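Local coordinates for multidrug resistance protein (Vibrio cholerae, PDB 1YC9) that forms the trimeric outer membrane channel of a multidrug efflux system and could be involved in resistance to puromycin, acriflavine and tetraphenylarsonium chloride, at residues L104-F108 with L289-I293; V164-L168 with V202-L206; A272-V276 with A334-Y338. The protein carries 1 engineered substitution. All coordinates share one frame; numbering follows the deposited sequence. Where two conformers were deposited one is given.

In the fold
The three contacts are strung along one elongated chain: the centres of interactions 1 and 2 lie about 84 Å apart, on opposite sides of the chain's centre, and interaction 3 lies about 35 Å from interaction 1. Interaction 1 is a surface contact in the four-stranded sheet, held by backbone hydrogen bonds, with apolar side chains on one face. Interaction 2 is buried and apolar at its middle, where valines and leucines join helices 117-183 and 189-223. Interaction 3, a surface contact, also pairs antiparallel helices, 260-281 and 326-391, through alanines, Val276 and Tyr338, with waters bridging them. Strand 98-111 runs on into helix 117-183 and helix 260-281 into strand 286-298, joining interaction 1 to both others.

Interaction 1. Residues L104-F108 with L289-I293; sequences LTLNF and LSAFI
Two central strands of the chain's antiparallel sheet, 98-111 and 286-298, pair here. Leu106 and Ile293 form a hydrogen-bonded pair: Leu106 N reaches Ile293 O at 2.8 Å, nearly straight at the hydrogen (171°), and Ile293 N answers to Leu106 O. Phe108 and Ala291 form the next such pair, Phe108 N lying 2.9 Å from Ala291 O in a more bent bond (139°). Between them sits the non-hydrogen-bonded pair Asn107-Phe292, where Phe292 CA comes within 3.1 Å of Leu106 O in a CA-H...O contact.

One face carries Leu106, Phe108, Ala291 and Ile293. Leu106 CB meets Ile293 CG2 at 3.9 Å. The Phe108 ring, with CG anti to the backbone N (chi1 167°), turns its edge to Leu289, CE2 lying 4.0 Å from CD2 of that leucine. Asn107 and Phe292 share the other face; there CD1 of Phe292 lies obliquely 3.7 Å from Thr105 CG2.

In one of its two conformers, Leu106 also touches an octyl glucoside molecule and Leu321 of the second subunit. An apolar, detergent-bearing sheet face at a subunit border fits the transmembrane beta-barrel of outer membrane factors, to which each of three subunits gives four strands.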
ATOM      1  N   LEU A 104      48.499 -24.658  -7.138  1.00 14.91           N
ATOM      2  CA  LEU A 104      48.012 -23.705  -8.099  1.00 14.70           C
ATOM      3  C   LEU A 104      47.233 -24.599  -9.099  1.00 14.32           C
ATOM      4  O   LEU A 104      47.841 -25.491  -9.655  1.00 14.84           O
ATOM      5  CB  LEU A 104      49.202 -23.043  -8.819  1.00 15.77           C
ATOM      6  CG  LEU A 104      48.884 -22.253 -10.069  1.00 16.97           C
ATOM      7  CD1 LEU A 104      47.956 -21.046  -9.719  1.00 20.36           C
ATOM      8  CD2 LEU A 104      50.169 -21.776 -10.741  1.00 23.61           C
ATOM      9  N   THR A 105      45.911 -24.385  -9.154  1.00 15.23           N
ATOM     10  CA  THR A 105      45.023 -25.256  -9.928  1.00 15.64           C
ATOM     11  C   THR A 105      43.974 -24.464 -10.682  1.00 16.55           C
ATOM     12  O   THR A 105      43.555 -23.339 -10.310  1.00 17.41           O
ATOM     13  CB  THR A 105      44.303 -26.269  -9.040  1.00 15.58           C
ATOM     14  OG1 THR A 105      43.501 -25.568  -8.070  1.00 16.11           O
ATOM     15  CG2 THR A 105      45.296 -27.156  -8.273  1.00 17.27           C
ATOM     16  N   LEU A 106      43.540 -25.093 -11.780  1.00 15.24           N
ATOM     17  CA  LEU A 106      42.380 -24.680 -12.522  0.50 15.36           C
ATOM     18  C   LEU A 106      41.280 -25.665 -12.101  1.00 16.00           C
ATOM     19  O   LEU A 106      41.518 -26.851 -12.115  1.00 15.71           O
ATOM     20  CB  LEU A 106      42.707 -24.820 -14.019  0.50 15.77           C
ATOM     21  CG  LEU A 106      41.617 -24.415 -14.999  0.50 16.34           C
ATOM     22  CD1 LEU A 106      41.209 -23.003 -14.826  0.50 17.24           C
ATOM     23  CD2 LEU A 106      42.169 -24.643 -16.419  0.50 17.90           C
ATOM     24  N   ASN A 107      40.117 -25.156 -11.728  1.00 16.09           N
ATOM     25  CA  ASN A 107      39.057 -25.945 -11.152  1.00 17.64           C
ATOM     26  C   ASN A 107      37.828 -25.762 -12.057  1.00 17.58           C
ATOM     27  O   ASN A 107      37.566 -24.665 -12.579  1.00 18.42           O
ATOM     28  CB  ASN A 107      38.685 -25.400  -9.769  1.00 18.37           C
ATOM     29  CG  ASN A 107      39.778 -25.580  -8.723  1.00 25.06           C
ATOM     30  OD1 ASN A 107      40.873 -26.046  -8.997  1.00 29.29           O
ATOM     31  ND2 ASN A 107      39.469 -25.164  -7.480  1.00 27.43           N
ATOM     32  N   PHE A 108      37.025 -26.819 -12.144  1.00 16.78           N
ATOM     33  CA  PHE A 108      35.921 -26.896 -13.041  1.00 16.92           C
ATOM     34  C   PHE A 108      34.778 -27.607 -12.324  1.00 16.55           C
ATOM     35  O   PHE A 108      34.997 -28.608 -11.648  1.00 17.31           O
ATOM     36  CB  PHE A 108      36.329 -27.703 -14.224  1.00 18.47           C
ATOM     37  CG  PHE A 108      35.187 -28.119 -15.098  1.00 22.45           C
ATOM     38  CD1 PHE A 108      34.832 -27.349 -16.193  1.00 27.01           C
ATOM     39  CD2 PHE A 108      34.495 -29.293 -14.848  1.00 25.29           C
ATOM     40  CE1 PHE A 108      33.808 -27.754 -17.030  1.00 27.98           C
ATOM     41  CE2 PHE A 108      33.445 -29.678 -15.672  1.00 26.82           C
ATOM     42  CZ  PHE A 108      33.120 -28.911 -16.760  1.00 26.78           C
ATOM     43  N   LEU A 289      29.734 -32.994 -12.110  1.00 18.44           N
ATOM     44  CA  LEU A 289      31.012 -33.353 -12.618  1.00 17.42           C
ATOM     45  C   LEU A 289      31.984 -32.272 -12.110  1.00 17.35           C
ATOM     46  O   LEU A 289      31.647 -31.063 -12.121  1.00 17.94           O
ATOM     47  CB  LEU A 289      30.991 -33.335 -14.130  1.00 18.44           C
ATOM     48  CG  LEU A 289      32.257 -33.723 -14.865  1.00 19.40           C
ATOM     49  CD1 LEU A 289      32.605 -35.177 -14.820  1.00 17.06           C
ATOM     50  CD2 LEU A 289      31.968 -33.354 -16.362  1.00 21.35           C
ATOM     51  N   SER A 290      33.128 -32.721 -11.610  1.00 16.22           N
ATOM     52  CA  SER A 290      34.177 -31.815 -11.115  1.00 17.21           C
ATOM     53  C   SER A 290      35.487 -32.242 -11.707  1.00 14.85           C
ATOM     54  O   SER A 290      35.723 -33.414 -12.013  1.00 15.69           O
ATOM     55  CB  SER A 290      34.318 -31.912  -9.546  1.00 17.09           C
ATOM     56  OG  SER A 290      33.141 -31.350  -9.021  1.00 26.09           O
ATOM     57  N   ALA A 291      36.394 -31.290 -11.824  1.00 15.16           N
ATOM     58  CA  ALA A 291      37.685 -31.588 -12.294  1.00 14.07           C
ATOM     59  C   ALA A 291      38.651 -30.477 -11.857  1.00 13.12           C
ATOM     60  O   ALA A 291      38.236 -29.348 -11.593  1.00 14.43           O
ATOM     61  CB  ALA A 291      37.706 -31.742 -13.852  1.00 13.79           C
ATOM     62  N   PHE A 292      39.913 -30.839 -11.814  1.00 13.31           N
ATOM     63  CA  PHE A 292      40.976 -29.851 -11.658  1.00 14.25           C
ATOM     64  C   PHE A 292      42.232 -30.307 -12.272  1.00 12.47           C
ATOM     65  O   PHE A 292      42.433 -31.497 -12.529  1.00 12.88           O
ATOM     66  CB  PHE A 292      41.188 -29.531 -10.131  1.00 13.89           C
ATOM     67  CG  PHE A 292      42.064 -30.465  -9.421  1.00 13.35           C
ATOM     68  CD1 PHE A 292      43.446 -30.194  -9.268  1.00 16.24           C
ATOM     69  CD2 PHE A 292      41.561 -31.610  -8.838  1.00 18.53           C
ATOM     70  CE1 PHE A 292      44.270 -31.066  -8.598  1.00 15.40           C
ATOM     71  CE2 PHE A 292      42.381 -32.433  -8.119  1.00 17.64           C
ATOM     72  CZ  PHE A 292      43.702 -32.212  -8.021  1.00 15.71           C
ATOM     73  N   ILE A 293      43.139 -29.350 -12.535  1.00 12.50           N
ATOM     74  CA  ILE A 293      44.437 -29.652 -12.993  1.00 12.00           C
ATOM     75  C   ILE A 293      45.338 -28.562 -12.478  1.00 11.70           C
ATOM     76  O   ILE A 293      44.927 -27.443 -12.408  1.00 13.10           O
ATOM     77  CB  ILE A 293      44.502 -29.621 -14.579  1.00 13.16           C
ATOM     78  CG1 ILE A 293      45.822 -30.171 -15.090  1.00 16.14           C
ATOM     79  CG2 ILE A 293      44.191 -28.251 -15.080  1.00 17.08           C
ATOM     80  CD1 ILE A 293      46.245 -31.563 -14.655  1.00 18.82           C
TER

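Interaction 2. Residues V164-L168 with V202-L206; sequences VHAAL and VEAEL
Leu168, Leu206 and Val164 have the most surface buried between helices 117-183 and 189-223, and their side chains point toward the facing helix. Leu168 sends its two methyls to different places. CD2 touches Leu206 CD2 at 3.8 Å, the two side chains crossing at about a right angle, while CD1 rests near the backbone N of Glu203, 3.9 Å away. Glu203 runs past this leucine with its extended aliphatic part, its CG 3.8 Å from Leu168 CD2.

Leu206 uses both ends of its side chain. Its CB packs on Val164 CG1 at 3.8 Å, and beyond the branch CD1 and CD2 reach His165, whose side chain runs alongside in the same direction. In Val164 the methyl CG1 stands anti to the backbone N (chi1 171°), which carries it across to the facing helix: it lies 3.6 Å from Val202 O and also meets Val202 CG1. That same Val202 methyl leans on Leu168 CB at 4.1 Å, closing the apolar row.

The charged ends of the two glutamates are engaged outside this row. Glu205 forms a salt bridge with Arg413 of helix 398-433, a residue that Val164 also touches, and Glu203 makes a weak, long ion pair with Lys372 of the second subunit.

The short segments run antiparallel at 155°, with axes 9.2 Å apart. Long antiparallel helices meeting through valine and leucine side chains, with charged residues at the flanks, are consistent with the coiled-coil-like packing of the periplasmic alpha-barrel in outer membrane factors.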
ATOM      1  N   VAL A 164     -18.175  29.781 -13.977  1.00 23.58           N
ATOM      2  CA  VAL A 164     -18.345  30.529 -12.729  1.00 24.14           C
ATOM      3  C   VAL A 164     -17.973  32.023 -12.943  1.00 24.68           C
ATOM      4  O   VAL A 164     -18.646  32.915 -12.416  1.00 25.04           O
ATOM      5  CB  VAL A 164     -17.597  29.840 -11.555  1.00 22.82           C
ATOM      6  CG1 VAL A 164     -17.576  30.719 -10.290  1.00 23.26           C
ATOM      7  CG2 VAL A 164     -18.228  28.497 -11.219  1.00 24.47           C
ATOM      8  N   HIS A 165     -16.938  32.291 -13.714  1.00 25.39           N
ATOM      9  CA  HIS A 165     -16.549  33.662 -14.039  1.00 26.66           C
ATOM     10  C   HIS A 165     -17.693  34.371 -14.794  1.00 27.64           C
ATOM     11  O   HIS A 165     -18.037  35.516 -14.462  1.00 26.05           O
ATOM     12  CB  HIS A 165     -15.250  33.675 -14.836  1.00 27.55           C
ATOM     13  CG  HIS A 165     -14.832  35.028 -15.295  1.00 31.79           C
ATOM     14  ND1 HIS A 165     -15.417  35.654 -16.372  1.00 36.64           N
ATOM     15  CD2 HIS A 165     -13.851  35.856 -14.863  1.00 34.24           C
ATOM     16  CE1 HIS A 165     -14.853  36.838 -16.550  1.00 37.25           C
ATOM     17  NE2 HIS A 165     -13.887  36.975 -15.662  1.00 36.47           N
ATOM     18  N   ALA A 166     -18.296  33.689 -15.772  1.00 27.52           N
ATOM     19  CA  ALA A 166     -19.422  34.257 -16.532  1.00 28.01           C
ATOM     20  C   ALA A 166     -20.611  34.505 -15.624  1.00 28.09           C
ATOM     21  O   ALA A 166     -21.257  35.583 -15.724  1.00 29.08           O
ATOM     22  CB  ALA A 166     -19.836  33.364 -17.677  1.00 27.72           C
ATOM     23  N   ALA A 167     -20.910  33.559 -14.730  1.00 27.54           N
ATOM     24  CA  ALA A 167     -21.948  33.783 -13.759  1.00 27.86           C
ATOM     25  C   ALA A 167     -21.614  34.992 -12.861  1.00 28.61           C
ATOM     26  O   ALA A 167     -22.519  35.786 -12.558  1.00 29.08           O
ATOM     27  CB  ALA A 167     -22.234  32.557 -12.907  1.00 27.41           C
ATOM     28  N   LEU A 168     -20.347  35.127 -12.456  1.00 28.14           N
ATOM     29  CA  LEU A 168     -19.932  36.259 -11.608  1.00 28.46           C
ATOM     30  C   LEU A 168     -20.236  37.580 -12.293  1.00 29.15           C
ATOM     31  O   LEU A 168     -20.636  38.531 -11.608  1.00 29.56           O
ATOM     32  CB  LEU A 168     -18.452  36.194 -11.238  1.00 27.44           C
ATOM     33  CG  LEU A 168     -17.892  37.296 -10.346  1.00 25.81           C
ATOM     34  CD1 LEU A 168     -18.668  37.425  -9.060  1.00 25.57           C
ATOM     35  CD2 LEU A 168     -16.398  37.075 -10.139  1.00 27.65           C
ATOM     36  N   VAL A 202     -20.105  33.664  -5.166  1.00 24.32           N
ATOM     37  CA  VAL A 202     -19.711  33.194  -6.497  1.00 24.22           C
ATOM     38  C   VAL A 202     -18.266  33.530  -6.759  1.00 24.42           C
ATOM     39  O   VAL A 202     -17.528  32.694  -7.251  1.00 23.38           O
ATOM     40  CB  VAL A 202     -20.646  33.722  -7.606  1.00 24.33           C
ATOM     41  CG1 VAL A 202     -20.161  33.276  -8.972  1.00 23.84           C
ATOM     42  CG2 VAL A 202     -22.029  33.161  -7.393  1.00 23.66           C
ATOM     43  N   GLU A 203     -17.824  34.724  -6.356  1.00 23.21           N
ATOM     44  CA  GLU A 203     -16.424  35.058  -6.486  1.00 23.75           C
ATOM     45  C   GLU A 203     -15.522  34.182  -5.608  1.00 22.35           C
ATOM     46  O   GLU A 203     -14.436  33.811  -6.032  1.00 22.64           O
ATOM     47  CB  GLU A 203     -16.142  36.526  -6.171  1.00 24.02           C
ATOM     48  CG  GLU A 203     -14.773  36.898  -6.725  1.00 26.45           C
ATOM     49  CD  GLU A 203     -14.543  38.394  -6.819  1.00 31.60           C
ATOM     50  OE1 GLU A 203     -15.516  39.163  -6.759  1.00 32.11           O
ATOM     51  OE2 GLU A 203     -13.380  38.768  -6.937  1.00 34.41           O
ATOM     52  N   ALA A 204     -15.962  33.882  -4.394  1.00 22.15           N
ATOM     53  CA  ALA A 204     -15.225  32.974  -3.532  1.00 22.97           C
ATOM     54  C   ALA A 204     -15.065  31.593  -4.175  1.00 23.27           C
ATOM     55  O   ALA A 204     -13.976  31.025  -4.146  1.00 22.62           O
ATOM     56  CB  ALA A 204     -15.888  32.842  -2.215  1.00 22.22           C
ATOM     57  N   GLU A 205     -16.128  31.109  -4.799  1.00 23.22           N
ATOM     58  CA  GLU A 205     -16.073  29.860  -5.578  1.00 25.10           C
ATOM     59  C   GLU A 205     -15.071  29.926  -6.718  1.00 24.05           C
ATOM     60  O   GLU A 205     -14.258  29.013  -6.895  1.00 23.84           O
ATOM     61  CB  GLU A 205     -17.470  29.499  -6.064  1.00 26.72           C
ATOM     62  CG  GLU A 205     -17.582  28.096  -6.664  1.00 33.48           C
ATOM     63  CD  GLU A 205     -18.025  27.023  -5.668  1.00 42.32           C
ATOM     64  OE1 GLU A 205     -18.270  27.331  -4.473  1.00 48.36           O
ATOM     65  OE2 GLU A 205     -18.109  25.847  -6.081  1.00 47.69           O
ATOM     66  N   LEU A 206     -15.065  31.017  -7.470  1.00 22.18           N
ATOM     67  CA  LEU A 206     -14.097  31.251  -8.499  1.00 22.91           C
ATOM     68  C   LEU A 206     -12.640  31.235  -8.012  1.00 23.24           C
ATOM     69  O   LEU A 206     -11.740  30.663  -8.694  1.00 22.97           O
ATOM     70  CB  LEU A 206     -14.396  32.564  -9.214  1.00 23.68           C
ATOM     71  CG  LEU A 206     -13.497  32.942 -10.382  1.00 24.72           C
ATOM     72  CD1 LEU A 206     -13.524  31.903 -11.475  1.00 24.34           C
ATOM     73  CD2 LEU A 206     -13.838  34.352 -10.951  1.00 26.96           C
TER

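Interaction 3. Residues A272-V276 with A334-Y338; sequences AAQQV and AEARY
Ala272 sets its CB 3.6 Å from Tyr338 CA, so this methyl rests directly on the backbone of the facing helix. The tight side continues through Val276, whose CG2, anti to its own carbonyl carbon, lies 3.4 Å from Ala334 O and also meets Tyr338 CB. Ala334 CB fits against Gln275 O at 3.8 Å. The Tyr338 side chain, CG anti to the backbone N (chi1 175°), reaches across the flank of helix 260-281 and packs obliquely on Ala273, with CE2 3.7 Å from Ala273 CB. A water between the helices donates to both Ala272 O and Ala334 O, at 2.7 Å each, tying together two carbonyls that already accept the helix bonds of Val276 and Tyr338.

Small residues bring the axes of the segments to 8.2 Å, with the helices antiparallel at 162°. Helix 260-281 leads into the sheet and helix 326-391 returns from it, consistent with the helical barrel that continues from the membrane beta-barrel in outer membrane factors. Glu335, at the border of the contact, forms a salt bridge with Lys57 of the third subunit.

The looser side begins at Gln275 and Arg337, where a second water accepts from Gln275 NE2 and from Arg337 NE, 2.9 Å away, and sits in the guanidinium plane at its edge. The far end of Arg337 is turned to Glu340, with which NH1 makes a salt bridge.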
ATOM      1  N   ALA A 272       5.964 -19.997 -11.413  1.00 19.97           N
ATOM      2  CA  ALA A 272       5.565 -20.804 -10.225  1.00 19.24           C
ATOM      3  C   ALA A 272       5.402 -22.281 -10.523  1.00 19.18           C
ATOM      4  O   ALA A 272       5.808 -23.108  -9.722  1.00 19.11           O
ATOM      5  CB  ALA A 272       4.299 -20.228  -9.560  1.00 19.97           C
ATOM      6  N   ALA A 273       4.796 -22.634 -11.659  1.00 17.21           N
ATOM      7  CA  ALA A 273       4.647 -23.995 -12.089  1.00 18.27           C
ATOM      8  C   ALA A 273       6.003 -24.667 -12.221  1.00 18.38           C
ATOM      9  O   ALA A 273       6.202 -25.784 -11.796  1.00 19.42           O
ATOM     10  CB  ALA A 273       3.874 -24.047 -13.459  1.00 18.32           C
ATOM     11  N   GLN A 274       6.956 -23.966 -12.829  1.00 19.44           N
ATOM     12  CA  GLN A 274       8.316 -24.469 -13.005  1.00 19.02           C
ATOM     13  C   GLN A 274       8.976 -24.706 -11.648  1.00 19.71           C
ATOM     14  O   GLN A 274       9.736 -25.666 -11.487  1.00 18.19           O
ATOM     15  CB  GLN A 274       9.179 -23.458 -13.775  1.00 18.43           C
ATOM     16  CG  GLN A 274       8.823 -23.278 -15.306  1.00 19.93           C
ATOM     17  CD  GLN A 274       8.842 -24.573 -16.084  1.00 21.27           C
ATOM     18  OE1 GLN A 274       7.961 -24.838 -16.892  1.00 24.71           O
ATOM     19  NE2 GLN A 274       9.846 -25.361 -15.865  1.00 19.66           N
ATOM     20  N   GLN A 275       8.728 -23.801 -10.703  1.00 20.14           N
ATOM     21  CA  GLN A 275       9.262 -23.933  -9.351  1.00 20.26           C
ATOM     22  C   GLN A 275       8.700 -25.173  -8.614  1.00 19.64           C
ATOM     23  O   GLN A 275       9.390 -25.746  -7.760  1.00 18.82           O
ATOM     24  CB  GLN A 275       9.098 -22.640  -8.555  1.00 22.30           C
ATOM     25  CG  GLN A 275       9.895 -21.506  -9.154  1.00 25.53           C
ATOM     26  CD  GLN A 275       9.567 -20.116  -8.640  1.00 33.41           C
ATOM     27  OE1 GLN A 275      10.371 -19.195  -8.840  1.00 40.39           O
ATOM     28  NE2 GLN A 275       8.399 -19.931  -8.052  1.00 34.80           N
ATOM     29  N   VAL A 276       7.488 -25.586  -8.947  1.00 20.10           N
ATOM     30  CA  VAL A 276       6.923 -26.819  -8.438  1.00 19.43           C
ATOM     31  C   VAL A 276       7.761 -27.948  -9.005  1.00 20.71           C
ATOM     32  O   VAL A 276       8.110 -28.902  -8.296  1.00 19.93           O
ATOM     33  CB  VAL A 276       5.403 -26.985  -8.767  1.00 20.50           C
ATOM     34  CG1 VAL A 276       4.915 -28.367  -8.449  1.00 22.33           C
ATOM     35  CG2 VAL A 276       4.591 -25.954  -8.057  1.00 18.94           C
ATOM     36  N   ALA A 334       6.117 -24.661  -2.628  1.00 18.03           N
ATOM     37  CA  ALA A 334       6.171 -24.364  -4.077  1.00 18.68           C
ATOM     38  C   ALA A 334       4.748 -24.576  -4.646  1.00 18.79           C
ATOM     39  O   ALA A 334       4.277 -23.778  -5.431  1.00 18.74           O
ATOM     40  CB  ALA A 334       7.159 -25.249  -4.757  1.00 18.24           C
ATOM     41  N   GLU A 335       4.037 -25.615  -4.227  1.00 18.98           N
ATOM     42  CA  GLU A 335       2.666 -25.819  -4.718  1.00 20.38           C
ATOM     43  C   GLU A 335       1.798 -24.659  -4.319  1.00 19.41           C
ATOM     44  O   GLU A 335       1.023 -24.197  -5.107  1.00 20.51           O
ATOM     45  CB  GLU A 335       2.017 -27.121  -4.201  1.00 19.39           C
ATOM     46  CG  GLU A 335       2.672 -28.380  -4.703  1.00 22.38           C
ATOM     47  CD  GLU A 335       2.205 -29.633  -3.977  1.00 27.19           C
ATOM     48  OE1 GLU A 335       2.651 -30.754  -4.371  1.00 29.17           O
ATOM     49  OE2 GLU A 335       1.408 -29.494  -2.990  1.00 29.87           O
ATOM     50  N   ALA A 336       1.931 -24.194  -3.081  1.00 18.86           N
ATOM     51  CA  ALA A 336       1.195 -23.069  -2.567  1.00 18.67           C
ATOM     52  C   ALA A 336       1.470 -21.789  -3.380  1.00 19.03           C
ATOM     53  O   ALA A 336       0.559 -21.032  -3.675  1.00 17.84           O
ATOM     54  CB  ALA A 336       1.537 -22.839  -1.173  1.00 19.50           C
ATOM     55  N   ARG A 337       2.718 -21.565  -3.715  1.00 18.80           N
ATOM     56  CA  ARG A 337       3.057 -20.398  -4.516  1.00 19.95           C
ATOM     57  C   ARG A 337       2.392 -20.516  -5.895  1.00 19.67           C
ATOM     58  O   ARG A 337       1.872 -19.504  -6.392  1.00 20.61           O
ATOM     59  CB  ARG A 337       4.576 -20.216  -4.635  1.00 20.48           C
ATOM     60  CG  ARG A 337       4.989 -19.183  -5.652  1.00 21.82           C
ATOM     61  CD  ARG A 337       4.441 -17.760  -5.411  1.00 25.56           C
ATOM     62  NE  ARG A 337       4.633 -16.917  -6.598  1.00 25.52           N
ATOM     63  CZ  ARG A 337       3.765 -15.992  -7.070  1.00 27.00           C
ATOM     64  NH1 ARG A 337       2.646 -15.659  -6.418  1.00 23.81           N
ATOM     65  NH2 ARG A 337       4.103 -15.290  -8.173  1.00 22.72           N
ATOM     66  N   TYR A 338       2.390 -21.706  -6.494  1.00 19.55           N
ATOM     67  CA  TYR A 338       1.691 -21.904  -7.780  1.00 20.49           C
ATOM     68  C   TYR A 338       0.221 -21.592  -7.689  1.00 21.56           C
ATOM     69  O   TYR A 338      -0.354 -20.908  -8.530  1.00 20.34           O
ATOM     70  CB  TYR A 338       1.889 -23.303  -8.307  1.00 21.10           C
ATOM     71  CG  TYR A 338       1.115 -23.574  -9.542  1.00 22.62           C
ATOM     72  CD1 TYR A 338       0.080 -24.469  -9.537  1.00 25.76           C
ATOM     73  CD2 TYR A 338       1.411 -22.901 -10.735  1.00 24.62           C
ATOM     74  CE1 TYR A 338      -0.652 -24.718 -10.654  1.00 29.60           C
ATOM     75  CE2 TYR A 338       0.662 -23.133 -11.861  1.00 25.18           C
ATOM     76  CZ  TYR A 338      -0.358 -24.048 -11.828  1.00 30.85           C
ATOM     77  OH  TYR A 338      -1.110 -24.301 -12.955  1.00 32.67           O
TER
HETATM   78  O   HOH W   1       5.945 -22.402  -7.077  1.00 19.52           O
HETATM   79  O   HOH W   2       7.162 -17.603  -7.906  1.00 30.68           O